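Local coordinates for protein L-threonine 3-dehydrogenase (Clostridioides difficile, PDB 7OL1) that probably oxidises the hydroxyl of L-threonine with NAD as electron acceptor, in a Rossmann-fold subunit of the short-chain dehydrogenase type, at residues Y212-A215 with L216-R220; K326-L329 with E330-E334; A239-S242 with I243-L246; Q294-A297 with D298-P301. All coordinates share one frame; numbering follows the deposited sequence.

Contact 1. Residues Y212-A215 with L216-R220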
loop_
_atom_site.group_PDB
_atom_site.type_symbol
_atom_site.label_atom_id
_atom_site.label_comp_id
_atom_site.label_asym_id
_atom_site.label_seq_id
_atom_site.Cartn_x
_atom_site.Cartn_y
_atom_site.Cartn_z
ATOM N N TYR A 212 18.446 -10.933 -28.383
ATOM C CA TYR A 212 19.911 -11.108 -28.594
ATOM C C TYR A 212 20.223 -12.592 -28.837
ATOM O O TYR A 212 21.140 -12.887 -29.632
ATOM C CB TYR A 212 20.715 -10.563 -27.411
ATOM C CG TYR A 212 20.687 -9.065 -27.255
ATOM C CD1 TYR A 212 21.422 -8.248 -28.088
ATOM C CD2 TYR A 212 19.950 -8.463 -26.256
ATOM C CE1 TYR A 212 21.417 -6.870 -27.946
ATOM C CE2 TYR A 212 19.925 -7.086 -26.104
ATOM C CZ TYR A 212 20.665 -6.282 -26.949
ATOM O OH TYR A 212 20.650 -4.928 -26.793
ATOM N N TYR A 213 19.492 -13.491 -28.162
ATOM C CA TYR A 213 19.601 -14.965 -28.324
ATOM C C TYR A 213 19.187 -15.284 -29.771
ATOM O O TYR A 213 20.043 -15.752 -30.538
ATOM C CB TYR A 213 18.817 -15.724 -27.237
ATOM C CG TYR A 213 19.496 -15.828 -25.884
ATOM C CD1 TYR A 213 19.801 -14.690 -25.159
ATOM C CD2 TYR A 213 19.830 -17.048 -25.307
ATOM C CE1 TYR A 213 20.406 -14.749 -23.916
ATOM C CE2 TYR A 213 20.445 -17.128 -24.064
ATOM C CZ TYR A 213 20.733 -15.969 -23.362
ATOM O OH TYR A 213 21.320 -15.961 -22.132
ATOM N N GLU A 214 17.960 -14.938 -30.168
ATOM C CA GLU A 214 17.413 -15.263 -31.515
ATOM C C GLU A 214 18.171 -14.510 -32.619
ATOM O O GLU A 214 17.842 -14.769 -33.785
ATOM C CB GLU A 214 15.918 -14.946 -31.625
ATOM C CG GLU A 214 15.028 -15.732 -30.672
ATOM C CD GLU A 214 15.139 -17.243 -30.757
ATOM O OE1 GLU A 214 15.400 -17.752 -31.862
ATOM O OE2 GLU A 214 14.965 -17.903 -29.714
ATOM N N ALA A 215 19.132 -13.632 -32.298
ATOM C CA ALA A 215 19.916 -12.848 -33.292
ATOM C C ALA A 215 21.162 -13.631 -33.722
ATOM O O ALA A 215 21.489 -13.640 -34.930
ATOM C CB ALA A 215 20.304 -11.496 -32.736
ATOM N N LEU A 216 21.842 -14.241 -32.752
ATOM C CA LEU A 216 23.078 -15.037 -32.958
ATOM C C LEU A 216 22.725 -16.491 -33.315
ATOM O O LEU A 216 23.638 -17.208 -33.795
ATOM C CB LEU A 216 23.909 -14.966 -31.672
ATOM C CG LEU A 216 24.531 -13.606 -31.350
ATOM C CD1 LEU A 216 25.325 -13.668 -30.056
ATOM C CD2 LEU A 216 25.418 -13.128 -32.492
ATOM N N LYS A 217 21.465 -16.901 -33.087
ATOM C CA LYS A 217 20.978 -18.311 -33.145
ATOM C C LYS A 217 20.335 -18.527 -34.523
ATOM O O LYS A 217 20.883 -19.338 -35.285
ATOM C CB LYS A 217 20.110 -18.594 -31.906
ATOM C CG LYS A 217 19.159 -19.791 -31.940
ATOM C CD LYS A 217 18.756 -20.283 -30.536
ATOM C CE LYS A 217 17.279 -20.591 -30.353
ATOM N NZ LYS A 217 16.718 -21.387 -31.471
ATOM N N ASN A 218 19.246 -17.819 -34.849
ATOM C CA ASN A 218 18.778 -17.612 -36.251
ATOM C C ASN A 218 19.428 -16.313 -36.741
ATOM O O ASN A 218 20.616 -16.088 -36.419
ATOM C CB ASN A 218 17.249 -17.570 -36.374
ATOM C CG ASN A 218 16.548 -18.787 -35.806
ATOM O OD1 ASN A 218 17.029 -19.419 -34.865
ATOM N ND2 ASN A 218 15.393 -19.119 -36.361
ATOM N N LYS A 219 18.684 -15.478 -37.468
ATOM C CA LYS A 219 19.042 -14.058 -37.727
ATOM C C LYS A 219 17.759 -13.226 -37.614
ATOM O O LYS A 219 17.726 -12.101 -38.144
ATOM C CB LYS A 219 19.707 -13.958 -39.104
ATOM C CG LYS A 219 20.946 -13.077 -39.178
ATOM C CD LYS A 219 22.162 -13.666 -38.496
ATOM C CE LYS A 219 22.736 -14.869 -39.218
ATOM N NZ LYS A 219 24.012 -15.312 -38.604
ATOM N N ARG A 220 16.768 -13.770 -36.899
ATOM C CA ARG A 220 15.320 -13.446 -37.011
ATOM C C ARG A 220 14.706 -13.539 -35.601
ATOM O O ARG A 220 14.929 -14.581 -34.941
ATOM C CB ARG A 220 14.729 -14.381 -38.085
ATOM C CG ARG A 220 13.281 -14.830 -37.900
ATOM C CD ARG A 220 13.118 -16.299 -37.498
ATOM N NE ARG A 220 13.608 -16.605 -36.148
ATOM C CZ ARG A 220 12.887 -17.080 -35.119
ATOM N NH1 ARG A 220 11.596 -17.349 -35.239
ATOM N NH2 ARG A 220 13.479 -17.294 -33.956
#

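Contact 2. Residues K326-L329 with E330-E334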
loop_
_atom_site.group_PDB
_atom_site.type_symbol
_atom_site.label_atom_id
_atom_site.label_comp_id
_atom_site.label_asym_id
_atom_site.label_seq_id
_atom_site.Cartn_x
_atom_site.Cartn_y
_atom_site.Cartn_z
ATOM N N LYS A 326 26.367 -4.116 -28.102
ATOM C CA LYS A 326 27.717 -4.643 -28.441
ATOM C C LYS A 326 28.070 -5.720 -27.406
ATOM O O LYS A 326 28.259 -6.889 -27.806
ATOM C CB LYS A 326 28.764 -3.524 -28.515
ATOM C CG LYS A 326 29.950 -3.812 -29.437
ATOM C CD LYS A 326 31.149 -2.880 -29.269
ATOM C CE LYS A 326 30.850 -1.448 -29.660
ATOM N NZ LYS A 326 31.312 -0.505 -28.621
ATOM N N ASP A 327 28.076 -5.340 -26.122
ATOM C CA ASP A 327 28.480 -6.202 -24.978
ATOM C C ASP A 327 27.610 -7.462 -24.892
ATOM O O ASP A 327 28.145 -8.491 -24.457
ATOM C CB ASP A 327 28.392 -5.476 -23.639
ATOM C CG ASP A 327 29.279 -6.101 -22.582
ATOM O OD1 ASP A 327 30.514 -5.983 -22.732
ATOM O OD2 ASP A 327 28.729 -6.703 -21.624
ATOM N N MET A 328 26.330 -7.400 -25.260
ATOM C CA MET A 328 25.438 -8.583 -25.143
ATOM C C MET A 328 25.858 -9.633 -26.174
ATOM O O MET A 328 25.862 -10.838 -25.836
ATOM C CB MET A 328 23.958 -8.222 -25.317
ATOM C CG MET A 328 23.344 -7.702 -24.037
ATOM S SD MET A 328 23.240 -8.987 -22.745
ATOM C CE MET A 328 21.819 -9.908 -23.341
ATOM N N LEU A 329 26.239 -9.198 -27.373
ATOM C CA LEU A 329 26.537 -10.123 -28.496
ATOM C C LEU A 329 27.936 -10.728 -28.301
ATOM O O LEU A 329 28.109 -11.894 -28.664
ATOM C CB LEU A 329 26.371 -9.360 -29.812
ATOM C CG LEU A 329 24.947 -8.868 -30.094
ATOM C CD1 LEU A 329 24.894 -7.951 -31.310
ATOM C CD2 LEU A 329 23.994 -10.039 -30.277
ATOM N N GLU A 330 28.865 -10.000 -27.673
ATOM C CA GLU A 330 30.164 -10.553 -27.196
ATOM C C GLU A 330 29.892 -11.645 -26.151
ATOM O O GLU A 330 30.310 -12.802 -26.395
ATOM C CB GLU A 330 31.060 -9.477 -26.575
ATOM C CG GLU A 330 31.501 -8.391 -27.541
ATOM C CD GLU A 330 32.341 -7.288 -26.911
ATOM O OE1 GLU A 330 32.987 -7.541 -25.856
ATOM O OE2 GLU A 330 32.342 -6.175 -27.475
ATOM N N LYS A 331 29.211 -11.284 -25.051
ATOM C CA LYS A 331 29.012 -12.124 -23.829
ATOM C C LYS A 331 28.099 -13.328 -24.136
ATOM O O LYS A 331 28.174 -14.320 -23.369
ATOM C CB LYS A 331 28.445 -11.304 -22.659
ATOM C CG LYS A 331 29.448 -10.773 -21.637
ATOM C CD LYS A 331 30.378 -9.725 -22.177
ATOM C CE LYS A 331 31.618 -9.522 -21.333
ATOM N NZ LYS A 331 31.419 -8.438 -20.349
ATOM N N LEU A 332 27.285 -13.270 -25.196
ATOM C CA LEU A 332 26.437 -14.419 -25.622
ATOM C C LEU A 332 27.183 -15.337 -26.607
ATOM O O LEU A 332 26.645 -16.423 -26.906
ATOM C CB LEU A 332 25.139 -13.899 -26.247
ATOM C CG LEU A 332 24.067 -13.410 -25.276
ATOM C CD1 LEU A 332 22.810 -13.020 -26.033
ATOM C CD2 LEU A 332 23.728 -14.460 -24.228
ATOM N N SER A 333 28.351 -14.927 -27.116
ATOM C CA SER A 333 29.195 -15.728 -28.045
ATOM C C SER A 333 30.246 -16.509 -27.249
ATOM O O SER A 333 30.304 -17.739 -27.415
ATOM C CB SER A 333 29.824 -14.871 -29.110
ATOM O OG SER A 333 28.964 -14.811 -30.234
ATOM N N GLU A 334 31.032 -15.804 -26.431
ATOM C CA GLU A 334 31.870 -16.357 -25.327
ATOM C C GLU A 334 31.128 -17.504 -24.605
ATOM O O GLU A 334 31.784 -18.519 -24.283
ATOM C CB GLU A 334 32.246 -15.207 -24.384
ATOM C CG GLU A 334 32.663 -15.619 -22.975
ATOM C CD GLU A 334 32.356 -14.578 -21.903
ATOM O OE1 GLU A 334 31.156 -14.392 -21.595
ATOM O OE2 GLU A 334 33.306 -13.938 -21.385
#

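Contact 3. Residues A239-S242 with I243-L246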
loop_
_atom_site.group_PDB
_atom_site.type_symbol
_atom_site.label_atom_id
_atom_site.label_comp_id
_atom_site.label_asym_id
_atom_site.label_seq_id
_atom_site.Cartn_x
_atom_site.Cartn_y
_atom_site.Cartn_z
ATOM N N ALA A 239 22.273 -1.606 -12.939
ATOM C CA ALA A 239 21.323 -1.891 -11.840
ATOM C C ALA A 239 22.086 -2.356 -10.593
ATOM O O ALA A 239 21.793 -1.835 -9.452
ATOM C CB ALA A 239 20.308 -2.913 -12.287
ATOM N N LEU A 240 23.022 -3.292 -10.767
ATOM C CA LEU A 240 23.756 -3.844 -9.606
ATOM C C LEU A 240 24.496 -2.676 -8.954
ATOM O O LEU A 240 24.357 -2.523 -7.718
ATOM C CB LEU A 240 24.677 -4.995 -10.021
ATOM C CG LEU A 240 23.983 -6.216 -10.637
ATOM C CD1 LEU A 240 24.990 -7.299 -10.997
ATOM C CD2 LEU A 240 22.939 -6.791 -9.710
ATOM N N GLN A 241 25.120 -1.792 -9.741
ATOM C CA GLN A 241 25.844 -0.628 -9.144
ATOM C C GLN A 241 24.893 0.314 -8.385
ATOM O O GLN A 241 25.318 0.744 -7.270
ATOM C CB GLN A 241 26.647 0.194 -10.141
ATOM C CG GLN A 241 27.757 0.962 -9.432
ATOM C CD GLN A 241 28.894 0.036 -9.080
ATOM O OE1 GLN A 241 29.403 -0.671 -9.945
ATOM N NE2 GLN A 241 29.304 0.039 -7.820
ATOM N N SER A 242 23.696 0.615 -8.933
ATOM C CA SER A 242 22.582 1.363 -8.262
ATOM C C SER A 242 22.458 0.961 -6.791
ATOM O O SER A 242 22.516 1.878 -5.915
ATOM C CB SER A 242 21.252 1.117 -8.917
ATOM O OG SER A 242 21.415 0.984 -10.316
ATOM N N ILE A 243 22.293 -0.356 -6.576
ATOM C CA ILE A 243 22.095 -1.022 -5.257
ATOM C C ILE A 243 23.236 -0.628 -4.330
ATOM O O ILE A 243 22.965 -0.189 -3.187
ATOM C CB ILE A 243 22.007 -2.552 -5.389
ATOM C CG1 ILE A 243 20.788 -2.994 -6.205
ATOM C CG2 ILE A 243 22.002 -3.165 -4.007
ATOM C CD1 ILE A 243 20.744 -4.454 -6.557
ATOM N N VAL A 244 24.471 -0.740 -4.799
ATOM C CA VAL A 244 25.648 -0.414 -3.940
ATOM C C VAL A 244 25.726 1.100 -3.711
ATOM O O VAL A 244 25.811 1.533 -2.506
ATOM C CB VAL A 244 26.941 -0.962 -4.560
ATOM C CG1 VAL A 244 28.117 -0.765 -3.620
ATOM C CG2 VAL A 244 26.784 -2.427 -4.931
ATOM N N ASP A 245 25.720 1.880 -4.804
ATOM C CA ASP A 245 25.832 3.368 -4.743
ATOM C C ASP A 245 24.809 3.859 -3.711
ATOM O O ASP A 245 25.240 4.552 -2.750
ATOM C CB ASP A 245 25.713 4.031 -6.123
ATOM C CG ASP A 245 26.852 3.719 -7.102
ATOM O OD1 ASP A 245 27.980 3.383 -6.644
ATOM O OD2 ASP A 245 26.604 3.794 -8.333
ATOM N N LEU A 246 23.555 3.389 -3.810
ATOM C CA LEU A 246 22.456 3.835 -2.904
ATOM C C LEU A 246 22.647 3.268 -1.492
ATOM O O LEU A 246 22.454 4.057 -0.529
ATOM C CB LEU A 246 21.061 3.507 -3.456
ATOM C CG LEU A 246 19.916 3.785 -2.469
ATOM C CD1 LEU A 246 19.968 5.208 -1.939
ATOM C CD2 LEU A 246 18.544 3.485 -3.061
#

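Contact 4. Residues Q294-A297 with D298-P301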
loop_
_atom_site.group_PDB
_atom_site.type_symbol
_atom_site.label_atom_id
_atom_site.label_comp_id
_atom_site.label_asym_id
_atom_site.label_seq_id
_atom_site.Cartn_x
_atom_site.Cartn_y
_atom_site.Cartn_z
ATOM N N GLN A 294 1.438 -7.130 -23.577
ATOM C CA GLN A 294 1.143 -5.799 -24.169
ATOM C C GLN A 294 0.307 -4.983 -23.174
ATOM O O GLN A 294 0.724 -3.861 -22.840
ATOM C CB GLN A 294 0.389 -5.963 -25.489
ATOM C CG GLN A 294 0.261 -4.666 -26.268
ATOM C CD GLN A 294 1.625 -4.177 -26.682
ATOM O OE1 GLN A 294 2.440 -4.947 -27.199
ATOM N NE2 GLN A 294 1.889 -2.897 -26.444
ATOM N N SER A 295 -0.830 -5.528 -22.727
ATOM C CA SER A 295 -1.682 -4.964 -21.647
ATOM C C SER A 295 -0.799 -4.384 -20.548
ATOM O O SER A 295 -0.952 -3.191 -20.276
ATOM C CB SER A 295 -2.639 -5.974 -21.058
ATOM O OG SER A 295 -3.977 -5.627 -21.372
ATOM N N ILE A 296 0.088 -5.198 -19.961
ATOM C CA ILE A 296 0.909 -4.815 -18.767
ATOM C C ILE A 296 1.943 -3.755 -19.194
ATOM O O ILE A 296 2.191 -2.830 -18.401
ATOM C CB ILE A 296 1.572 -6.017 -18.041
ATOM C CG1 ILE A 296 0.715 -7.286 -18.038
ATOM C CG2 ILE A 296 1.952 -5.638 -16.611
ATOM C CD1 ILE A 296 1.197 -8.348 -17.064
ATOM N N ALA A 297 2.527 -3.862 -20.390
ATOM C CA ALA A 297 3.497 -2.873 -20.921
ATOM C C ALA A 297 2.778 -1.534 -21.108
ATOM O O ALA A 297 3.402 -0.471 -20.857
ATOM C CB ALA A 297 4.107 -3.349 -22.215
ATOM N N ASP A 298 1.507 -1.600 -21.518
ATOM C CA ASP A 298 0.621 -0.422 -21.677
ATOM C C ASP A 298 0.242 0.113 -20.279
ATOM O O ASP A 298 0.117 1.334 -20.188
ATOM C CB ASP A 298 -0.547 -0.733 -22.630
ATOM C CG ASP A 298 -0.203 -0.852 -24.125
ATOM O OD1 ASP A 298 0.922 -0.409 -24.540
ATOM O OD2 ASP A 298 -1.078 -1.385 -24.892
ATOM N N SER A 299 0.106 -0.714 -19.221
ATOM C CA SER A 299 -0.086 -0.254 -17.803
ATOM C C SER A 299 0.991 0.779 -17.463
ATOM O O SER A 299 0.722 1.767 -16.733
ATOM C CB SER A 299 0.031 -1.359 -16.753
ATOM O OG SER A 299 -0.902 -2.401 -16.937
ATOM N N TRP A 300 2.196 0.496 -17.949
ATOM C CA TRP A 300 3.463 1.008 -17.388
ATOM C C TRP A 300 3.898 2.260 -18.122
ATOM O O TRP A 300 3.925 2.284 -19.347
ATOM C CB TRP A 300 4.568 -0.039 -17.517
ATOM C CG TRP A 300 4.479 -1.243 -16.636
ATOM C CD1 TRP A 300 3.732 -1.452 -15.510
ATOM C CD2 TRP A 300 5.278 -2.415 -16.816
ATOM N NE1 TRP A 300 3.989 -2.700 -14.998
ATOM C CE2 TRP A 300 4.946 -3.304 -15.773
ATOM C CE3 TRP A 300 6.225 -2.786 -17.774
ATOM C CZ2 TRP A 300 5.535 -4.559 -15.670
ATOM C CZ3 TRP A 300 6.799 -4.027 -17.674
ATOM C CH2 TRP A 300 6.461 -4.895 -16.633
ATOM N N PRO A 301 4.387 3.269 -17.384
ATOM C CA PRO A 301 5.131 4.364 -17.989
ATOM C C PRO A 301 6.088 3.966 -19.130
ATOM O O PRO A 301 6.570 2.826 -19.193
ATOM C CB PRO A 301 5.946 4.915 -16.815
ATOM C CG PRO A 301 5.144 4.574 -15.574
ATOM C CD PRO A 301 4.297 3.372 -15.924
#

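Contact 1. Residues Y212-A215 with L216-R220
Glu214 and Arg220 meet where the helix 207-217 gives way to the strand 220-223. Their side chains run alongside each other, and OE1 of Glu214 sits at the edge of the guanidinium, 2.9 Å from NH2 of Arg220. The carboxylate and guanidinium planes stand 84° apart, nearly perpendicular. OE1 is the oxygen in contact, and the hydrogen bond within this salt bridge is weak because its N-H...O angle is 116°. The glutamate bends at chi2 (-56°), which turns its carboxylate toward the end of the helix. Lys217 reaches the same oxygen from one turn on, but its NZ is a long 3.9 Å from OE1 of Glu214; the nearer approach is made by its CE. This charged group forms the looser, more exposed side.

The opposite character belongs to Tyr212 and Ala215, which are buried. Tyr212 lies against Met324, Leu329 and Leu332 of helix 321-334 and against Ile272 and Ile276, with its hydroxyl hydrogen-bonded to Thr325, while Ala215 packs on Phe283. Between the two sides the backbone is winding down: Leu216 N is shared weakly between O of Tyr212, at 3.5 Å, and O of Tyr213, at 3.2 Å. A last weak bond joins Arg220 N to Glu214 O at 3.4 Å and closes the turn that leads into the strand; just before it, Lys219 pairs through its backbone with Val284. With two cationic side chains gathered about one carboxylate, the network probably favours the ionised form of Glu214 and balances its charge beside the fading helix end.

Contact 2. Residues K326-L329 with E330-E334
Lys331 N donates to Asp327 O at 3.0 Å, nearly straight at 163°, and Leu332 N donates to Met328 O at 2.9 Å with a more bent angle. Glu330 N completes the set, reaching Lys326 O in the carbonyl plane at 3.2 Å. On the side-chain level Asp327 and Lys331 form an i to i+4 salt bridge, with NZ of Lys331 3.4 Å from OD2 of Asp327 and the hydrogen bond within it weak. A chi1 of -157° swings the aspartate's carboxylate toward Lys331, and the lysine, bent at chi2 and chi4, folds its CD over the carboxylate before NZ arrives. OD2 of Asp327 is also hydrogen-bonded by the hydroxyl of Tyr235, so the bridge ties this helix to the end of the strand 232-235. Farther along, the hydroxyl of Ser333 turns back weakly to the carbonyl oxygen of Leu329.

All of this lies on one amphipathic helix, 321-334, the last of the chain. Its charged face carries Lys326, Asp327, Glu330 and Lys331; here CG of Lys326 lies 3.9 Å from OE2 of Glu330, the two chains running side by side while their charged ends stay apart.

The other face is apolar. CE of Met328 comes to 4.2 Å from CD1 of Leu332, and Met328 rests on Tyr212 of helix 207-217, with Tyr213 touching Leu332 and Leu216 touching Leu329.

Contact 3. Residues A239-S242 with I243-L246
Ile243 N donates a hydrogen bond to Ala239 O, and the same i to i+4 pattern runs on through Val244, Asp245 and Leu246 in an unbroken alpha-helix. Asp245 N to Gln241 O is the shortest of the four at 2.7 Å, straight at 174° and aligned with the carbonyl. Leu246 N to Ser242 O follows at 2.8 Å, whereas Val244 N to Leu240 O is weak at 3.4 Å.

The helix 236-248 follows directly on strand 232-235 of the Rossmann-type sheet and packs over neighbouring strands. Ala239 and Ile243 rest on Phe190, and Ile243 and Leu246 on Phe134, while Leu240 and Val244 turn to the helix 33-46. Between the two faces CD2 of Leu240 comes to 4.5 Å from CD1 of Ile243.

On the partly exposed side Gln241 lies against Asp245. A chi1 of -157° carries the Gln241 chain along the helix, and its CG touches OD2 of Asp245 at 3.2 Å, the amide and carboxylate planes being 29° apart. The polar end of the glutamine is engaged otherwise: its OE1 accepts from Lys41 of helix 33-46. Ser242 OG bonds back to Asp238 O.

Contact 4. Residues Q294-A297 with D298-P301
Gln294 places CG opposite its backbone N (chi1 -170°) and then bends at chi2 (64°), which curls its amide forward along the helix toward Asp298. There NE2 of Gln294 donates to OD1 of Asp298 at 3.3 Å. The carboxylate oxygen is met from above its own plane, while it lies close to the plane of the amide; the two planes are 60° apart. The same pair is joined through the backbone by a short bond of 2.7 Å from Asp298 N to Gln294 O. The amide has further partners: OE1 accepts from Ala226 N, and NE2 also reaches the hydroxyl of Thr229.

One residue farther on, Ser299 N bonds to Ser295 O at 2.9 Å. Trp300, the first residue to leave helical backbone angles, brings its indole back along the helix. The carbonyl oxygen of Ile296 stands over one face of the ring, displaced toward its rim and 3.3 Å from CG of Trp300. CG2 of Ile296 lies against the NE1-CE2-CZ2 side of the indole, 3.9 Å from CZ2 of Trp300.

Helix 291-299, close after the strand 284-287, thus ends against loops: Ile139, just beyond the strand 132-138, and Thr204 and Thr205, just before helix 207-217, border the indole, and Lys148 hydrogen-bonds to the carbonyl oxygen of Asp298.

Along the chain the order is contact 1, contact 3, contact 4, contact 2, each lying on a different helix. Contacts 1 and 2 are neighbours, their centres about 12 Å apart, because helix 207-217 packs on the C-terminal helix 321-334. Contact 3, on helix 236-248, lies by the large mixed sheet, which in this family forms the dinucleotide-binding Rossmann fold; its centre is about 30 Å from that of contact 1. Contact 4 lies on the opposite side of the chain's centre from contact 3, about 26 Å away between centres. The chain therefore returns to the Rossmann-type sheet between contacts 1 and 4, interleaving the two regions.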